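Long-range contact in siderophore-interacting protein (Aeromonas hydrophila, PDB 6K2L), which binds flavin-adenine dinucleotide and probably reduces ferric siderophores so that the cell can release their iron: residues M158-Y172 with L181-P194. The protein carries 1 engineered substitution. Numbering follows the deposited sequence.
Sequences MPADARGHIALLVPY and LPAGVTLRWFVGSP
Eight backbone hydrogen bonds join strands 163-170 and 185-191 in parallel, from G164 N donating to G184 O (3.1 Å) through to G192 N donating to V170 O (2.8 Å). Where the chains enter the sheet, a water donates to A160 O and A162 O and accepts from G184 N, tying together two type I turns. At these turns the M158 chain bends at chi3 (-64°), which swings CE against P182, and the R163 guanidinium lays one face over G184 CA.

Apolar side chains fill the face that helix 148-155 covers. L168 CD1 sits over the six-membered ring of W189 in a CH-pi contact, 3.6 Å from the centroid, and L187 CD1 also lies over a face of the W189 ring, while V170 CG1 meets the same ring at its edge, in plane, 3.5 Å from W189 CZ3. I166, extended at chi2 (171°), brings CD1 to V185 CG1 and, tip to tip, to L181 CD2.

On the face toward helix 198-205, T186 OG1 makes a weak hydrogen bond to H165 ND1 (3.3 Å), and L169 CD1 rests on F190 CB.

Strand 185-191 is, within this chain, an outermost strand of the five-stranded parallel sheet, order 3-2-1-4-5, of the ferredoxin-reductase-like NAD-binding fold, and its C-terminal end leads to P194 near the FAD.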
loop_
_atom_site.group_PDB
_atom_site.type_symbol
_atom_site.label_atom_id
_atom_site.label_comp_id
_atom_site.label_asym_id
_atom_site.label_seq_id
_atom_site.Cartn_x
_atom_site.Cartn_y
_atom_site.Cartn_z
ATOM N N MET A 158 7.712 -2.812 1.531
ATOM C CA MET A 158 8.735 -3.269 2.467
ATOM C C MET A 158 9.717 -2.137 2.780
ATOM O O MET A 158 10.099 -1.379 1.883
ATOM C CB MET A 158 9.520 -4.453 1.886
ATOM C CG MET A 158 8.825 -5.800 1.822
ATOM S SD MET A 158 9.978 -7.158 1.487
ATOM C CE MET A 158 10.516 -6.735 -0.094
ATOM N N PRO A 159 10.161 -2.021 4.035
ATOM C CA PRO A 159 11.147 -0.985 4.378
ATOM C C PRO A 159 12.475 -1.236 3.692
ATOM O O PRO A 159 12.848 -2.373 3.403
ATOM C CB PRO A 159 11.295 -1.117 5.897
ATOM C CG PRO A 159 10.040 -1.793 6.330
ATOM C CD PRO A 159 9.690 -2.743 5.226
ATOM N N ALA A 160 13.210 -0.148 3.478
ATOM C CA ALA A 160 14.438 -0.209 2.699
ATOM C C ALA A 160 15.494 -1.100 3.336
ATOM O O ALA A 160 16.363 -1.622 2.626
ATOM C CB ALA A 160 14.969 1.203 2.490
ATOM N N ASP A 161 15.427 -1.315 4.655
ATOM C CA ASP A 161 16.371 -2.197 5.340
ATOM C C ASP A 161 15.847 -3.626 5.555
ATOM O O ASP A 161 16.522 -4.424 6.223
ATOM C CB ASP A 161 16.772 -1.602 6.694
ATOM C CG ASP A 161 15.569 -1.326 7.589
ATOM O OD1 ASP A 161 14.420 -1.350 7.076
ATOM O OD2 ASP A 161 15.771 -1.063 8.801
ATOM N N ALA A 162 14.673 -3.968 5.021
ATOM C CA ALA A 162 14.217 -5.348 5.092
ATOM C C ALA A 162 15.227 -6.274 4.427
ATOM O O ALA A 162 15.991 -5.866 3.546
ATOM C CB ALA A 162 12.860 -5.503 4.426
ATOM N N ARG A 163 15.250 -7.523 4.881
ATOM C CA ARG A 163 16.181 -8.515 4.367
ATOM C C ARG A 163 15.432 -9.800 4.053
ATOM O O ARG A 163 14.324 -10.028 4.532
ATOM C CB ARG A 163 17.297 -8.802 5.362
ATOM C CG ARG A 163 18.158 -7.598 5.618
ATOM C CD ARG A 163 19.521 -8.000 6.115
ATOM N NE ARG A 163 20.369 -8.531 5.044
ATOM C CZ ARG A 163 21.057 -7.791 4.172
ATOM N NH1 ARG A 163 21.004 -6.459 4.226
ATOM N NH2 ARG A 163 21.811 -8.394 3.254
ATOM N N GLY A 164 16.041 -10.640 3.251
ATOM C CA GLY A 164 15.499 -11.959 3.063
ATOM C C GLY A 164 15.813 -12.507 1.692
ATOM O O GLY A 164 16.756 -12.090 1.023
ATOM N N HIS A 165 14.997 -13.469 1.276
ATOM C CA HIS A 165 15.152 -14.127 -0.006
ATOM C C HIS A 165 13.777 -14.406 -0.584
ATOM O O HIS A 165 12.850 -14.794 0.141
ATOM C CB HIS A 165 15.928 -15.441 0.121
ATOM C CG HIS A 165 17.216 -15.327 0.886
ATOM N ND1 HIS A 165 18.407 -14.968 0.292
ATOM C CD2 HIS A 165 17.501 -15.549 2.192
ATOM C CE1 HIS A 165 19.367 -14.967 1.197
ATOM N NE2 HIS A 165 18.847 -15.330 2.357
ATOM N N ILE A 166 13.668 -14.227 -1.896
ATOM C CA ILE A 166 12.478 -14.526 -2.669
ATOM C C ILE A 166 12.886 -15.425 -3.832
ATOM O O ILE A 166 13.872 -15.144 -4.526
ATOM C CB ILE A 166 11.812 -13.226 -3.171
ATOM C CG1 ILE A 166 11.413 -12.371 -1.970
ATOM C CG2 ILE A 166 10.615 -13.540 -4.076
ATOM C CD1 ILE A 166 10.946 -11.010 -2.336
ATOM N N ALA A 167 12.140 -16.507 -4.050
ATOM C CA ALA A 167 12.337 -17.358 -5.224
ATOM C C ALA A 167 11.010 -17.503 -5.963
ATOM O O ALA A 167 9.986 -17.789 -5.340
ATOM C CB ALA A 167 12.876 -18.732 -4.828
ATOM N N LEU A 168 11.019 -17.334 -7.286
ATOM C CA LEU A 168 9.799 -17.505 -8.071
ATOM C C LEU A 168 9.954 -18.572 -9.153
ATOM O O LEU A 168 10.959 -18.596 -9.860
ATOM C CB LEU A 168 9.403 -16.196 -8.710
ATOM C CG LEU A 168 9.125 -15.047 -7.729
ATOM C CD1 LEU A 168 8.975 -13.743 -8.480
ATOM C CD2 LEU A 168 7.878 -15.325 -6.913
ATOM N N LEU A 169 8.928 -19.420 -9.326
ATOM C CA LEU A 169 8.842 -20.370 -10.444
ATOM C C LEU A 169 7.880 -19.835 -11.515
ATOM O O LEU A 169 6.694 -19.648 -11.245
ATOM C CB LEU A 169 8.378 -21.733 -9.940
ATOM C CG LEU A 169 8.374 -22.937 -10.908
ATOM C CD1 LEU A 169 9.729 -23.091 -11.637
ATOM C CD2 LEU A 169 7.988 -24.291 -10.221
ATOM N N VAL A 170 8.392 -19.578 -12.719
ATOM C CA VAL A 170 7.599 -19.124 -13.870
ATOM C C VAL A 170 7.670 -20.175 -14.978
ATOM O O VAL A 170 8.665 -20.920 -15.070
ATOM C CB VAL A 170 8.077 -17.757 -14.404
ATOM C CG1 VAL A 170 7.808 -16.651 -13.406
ATOM C CG2 VAL A 170 9.562 -17.794 -14.767
ATOM N N PRO A 171 6.661 -20.259 -15.868
ATOM C CA PRO A 171 6.684 -21.285 -16.924
ATOM C C PRO A 171 7.593 -20.965 -18.115
ATOM O O PRO A 171 8.009 -21.881 -18.835
ATOM C CB PRO A 171 5.212 -21.352 -17.358
ATOM C CG PRO A 171 4.702 -19.978 -17.132
ATOM C CD PRO A 171 5.401 -19.490 -15.883
ATOM N N TYR A 172 7.898 -19.688 -18.349
ATOM C CA TYR A 172 8.740 -19.295 -19.470
ATOM C C TYR A 172 9.688 -18.168 -19.079
ATOM O O TYR A 172 9.387 -17.341 -18.214
ATOM C CB TYR A 172 7.908 -18.832 -20.672
ATOM C CG TYR A 172 7.014 -19.883 -21.288
ATOM C CD1 TYR A 172 7.541 -20.882 -22.103
ATOM C CD2 TYR A 172 5.636 -19.865 -21.078
ATOM C CE1 TYR A 172 6.718 -21.837 -22.695
ATOM C CE2 TYR A 172 4.807 -20.825 -21.654
ATOM C CZ TYR A 172 5.360 -21.800 -22.472
ATOM O OH TYR A 172 4.565 -22.755 -23.053
ATOM N N LEU A 181 13.266 -4.384 -5.294
ATOM C CA LEU A 181 13.192 -4.873 -3.935
ATOM C C LEU A 181 14.155 -4.064 -3.070
ATOM O O LEU A 181 15.062 -3.421 -3.612
ATOM C CB LEU A 181 13.578 -6.351 -3.913
ATOM C CG LEU A 181 12.684 -7.410 -4.543
ATOM C CD1 LEU A 181 13.471 -8.691 -4.529
ATOM C CD2 LEU A 181 11.364 -7.599 -3.771
ATOM N N PRO A 182 14.007 -4.067 -1.739
ATOM C CA PRO A 182 15.089 -3.567 -0.876
ATOM C C PRO A 182 16.389 -4.269 -1.224
ATOM O O PRO A 182 16.384 -5.440 -1.618
ATOM C CB PRO A 182 14.623 -3.926 0.537
ATOM C CG PRO A 182 13.157 -4.119 0.436
ATOM C CD PRO A 182 12.836 -4.526 -0.979
ATOM N N ALA A 183 17.506 -3.540 -1.100
ATOM C CA ALA A 183 18.791 -4.096 -1.511
ATOM C C ALA A 183 19.097 -5.393 -0.775
ATOM O O ALA A 183 19.730 -6.298 -1.333
ATOM C CB ALA A 183 19.914 -3.084 -1.276
ATOM N N GLY A 184 18.649 -5.511 0.478
ATOM C CA GLY A 184 18.888 -6.712 1.254
ATOM C C GLY A 184 17.999 -7.899 0.959
ATOM O O GLY A 184 18.125 -8.921 1.636
ATOM N N VAL A 185 17.091 -7.818 -0.014
ATOM C CA VAL A 185 16.241 -8.952 -0.362
ATOM C C VAL A 185 16.737 -9.559 -1.671
ATOM O O VAL A 185 16.720 -8.917 -2.730
ATOM C CB VAL A 185 14.761 -8.556 -0.447
ATOM C CG1 VAL A 185 13.937 -9.690 -1.052
ATOM C CG2 VAL A 185 14.219 -8.186 0.931
ATOM N N THR A 186 17.196 -10.796 -1.583
ATOM C CA THR A 186 17.528 -11.620 -2.738
ATOM C C THR A 186 16.300 -11.901 -3.612
ATOM O O THR A 186 15.204 -12.150 -3.102
ATOM C CB THR A 186 18.102 -12.938 -2.210
ATOM O OG1 THR A 186 19.491 -12.757 -1.863
ATOM C CG2 THR A 186 17.908 -14.061 -3.196
ATOM N N LEU A 187 16.481 -11.903 -4.933
ATOM C CA LEU A 187 15.441 -12.372 -5.848
ATOM C C LEU A 187 16.035 -13.367 -6.835
ATOM O O LEU A 187 17.009 -13.046 -7.518
ATOM C CB LEU A 187 14.804 -11.213 -6.605
ATOM C CG LEU A 187 13.721 -11.582 -7.619
ATOM C CD1 LEU A 187 12.645 -12.507 -7.013
ATOM C CD2 LEU A 187 13.091 -10.283 -8.113
ATOM N N ARG A 188 15.438 -14.562 -6.936
ATOM C CA ARG A 188 15.967 -15.641 -7.776
ATOM C C ARG A 188 14.842 -16.303 -8.581
ATOM O O ARG A 188 13.889 -16.855 -8.018
ATOM C CB ARG A 188 16.721 -16.664 -6.914
ATOM C CG ARG A 188 17.405 -17.790 -7.686
ATOM C CD ARG A 188 18.702 -17.341 -8.361
ATOM N NE ARG A 188 19.722 -16.850 -7.422
ATOM C CZ ARG A 188 20.673 -17.609 -6.879
ATOM N NH1 ARG A 188 20.750 -18.916 -7.168
ATOM N NH2 ARG A 188 21.548 -17.057 -6.041
ATOM N N TRP A 189 14.953 -16.249 -9.897
ATOM C CA TRP A 189 13.926 -16.763 -10.794
ATOM C C TRP A 189 14.284 -18.162 -11.295
ATOM O O TRP A 189 15.418 -18.435 -11.702
ATOM C CB TRP A 189 13.730 -15.820 -11.984
ATOM C CG TRP A 189 13.182 -14.426 -11.643
ATOM C CD1 TRP A 189 13.904 -13.332 -11.244
ATOM C CD2 TRP A 189 11.813 -13.987 -11.715
ATOM N NE1 TRP A 189 13.074 -12.245 -11.067
ATOM C CE2 TRP A 189 11.787 -12.624 -11.350
ATOM C CE3 TRP A 189 10.611 -14.613 -12.054
ATOM C CZ2 TRP A 189 10.602 -11.889 -11.289
ATOM C CZ3 TRP A 189 9.449 -13.878 -12.004
ATOM C CH2 TRP A 189 9.454 -12.525 -11.621
ATOM N N PHE A 190 13.304 -19.048 -11.273
ATOM C CA PHE A 190 13.431 -20.396 -11.798
ATOM C C PHE A 190 12.427 -20.525 -12.930
ATOM O O PHE A 190 11.244 -20.208 -12.744
ATOM C CB PHE A 190 13.180 -21.429 -10.700
ATOM C CG PHE A 190 14.280 -21.490 -9.689
ATOM C CD1 PHE A 190 15.251 -22.452 -9.784
ATOM C CD2 PHE A 190 14.367 -20.552 -8.662
ATOM C CE1 PHE A 190 16.271 -22.511 -8.865
ATOM C CE2 PHE A 190 15.395 -20.597 -7.741
ATOM C CZ PHE A 190 16.346 -21.587 -7.839
ATOM N N VAL A 191 12.907 -20.918 -14.108
ATOM C CA VAL A 191 12.045 -21.240 -15.235
ATOM C C VAL A 191 11.741 -22.727 -15.189
ATOM O O VAL A 191 12.648 -23.543 -14.991
ATOM C CB VAL A 191 12.701 -20.854 -16.566
ATOM C CG1 VAL A 191 11.791 -21.258 -17.727
ATOM C CG2 VAL A 191 12.981 -19.346 -16.587
ATOM N N GLY A 192 10.468 -23.080 -15.356
ATOM C CA GLY A 192 10.086 -24.477 -15.435
ATOM C C GLY A 192 8.585 -24.641 -15.339
ATOM O O GLY A 192 7.834 -23.692 -15.085
ATOM N N SER A 193 8.156 -25.875 -15.541
ATOM C CA SER A 193 6.757 -26.227 -15.464
ATOM C C SER A 193 6.392 -26.544 -14.016
ATOM O O SER A 193 7.281 -26.832 -13.203
ATOM C CB SER A 193 6.497 -27.412 -16.388
ATOM O OG SER A 193 5.431 -28.219 -15.935
ATOM N N PRO A 194 5.101 -26.472 -13.647
ATOM C CA PRO A 194 4.743 -26.663 -12.228
ATOM C C PRO A 194 5.191 -27.993 -11.669
ATOM O O PRO A 194 5.274 -28.133 -10.440
ATOM C CB PRO A 194 3.212 -26.539 -12.224
ATOM C CG PRO A 194 2.927 -25.678 -13.357
ATOM C CD PRO A 194 3.927 -26.068 -14.431
HETATM O O HOH W 1 17.629 -3.969 2.772
#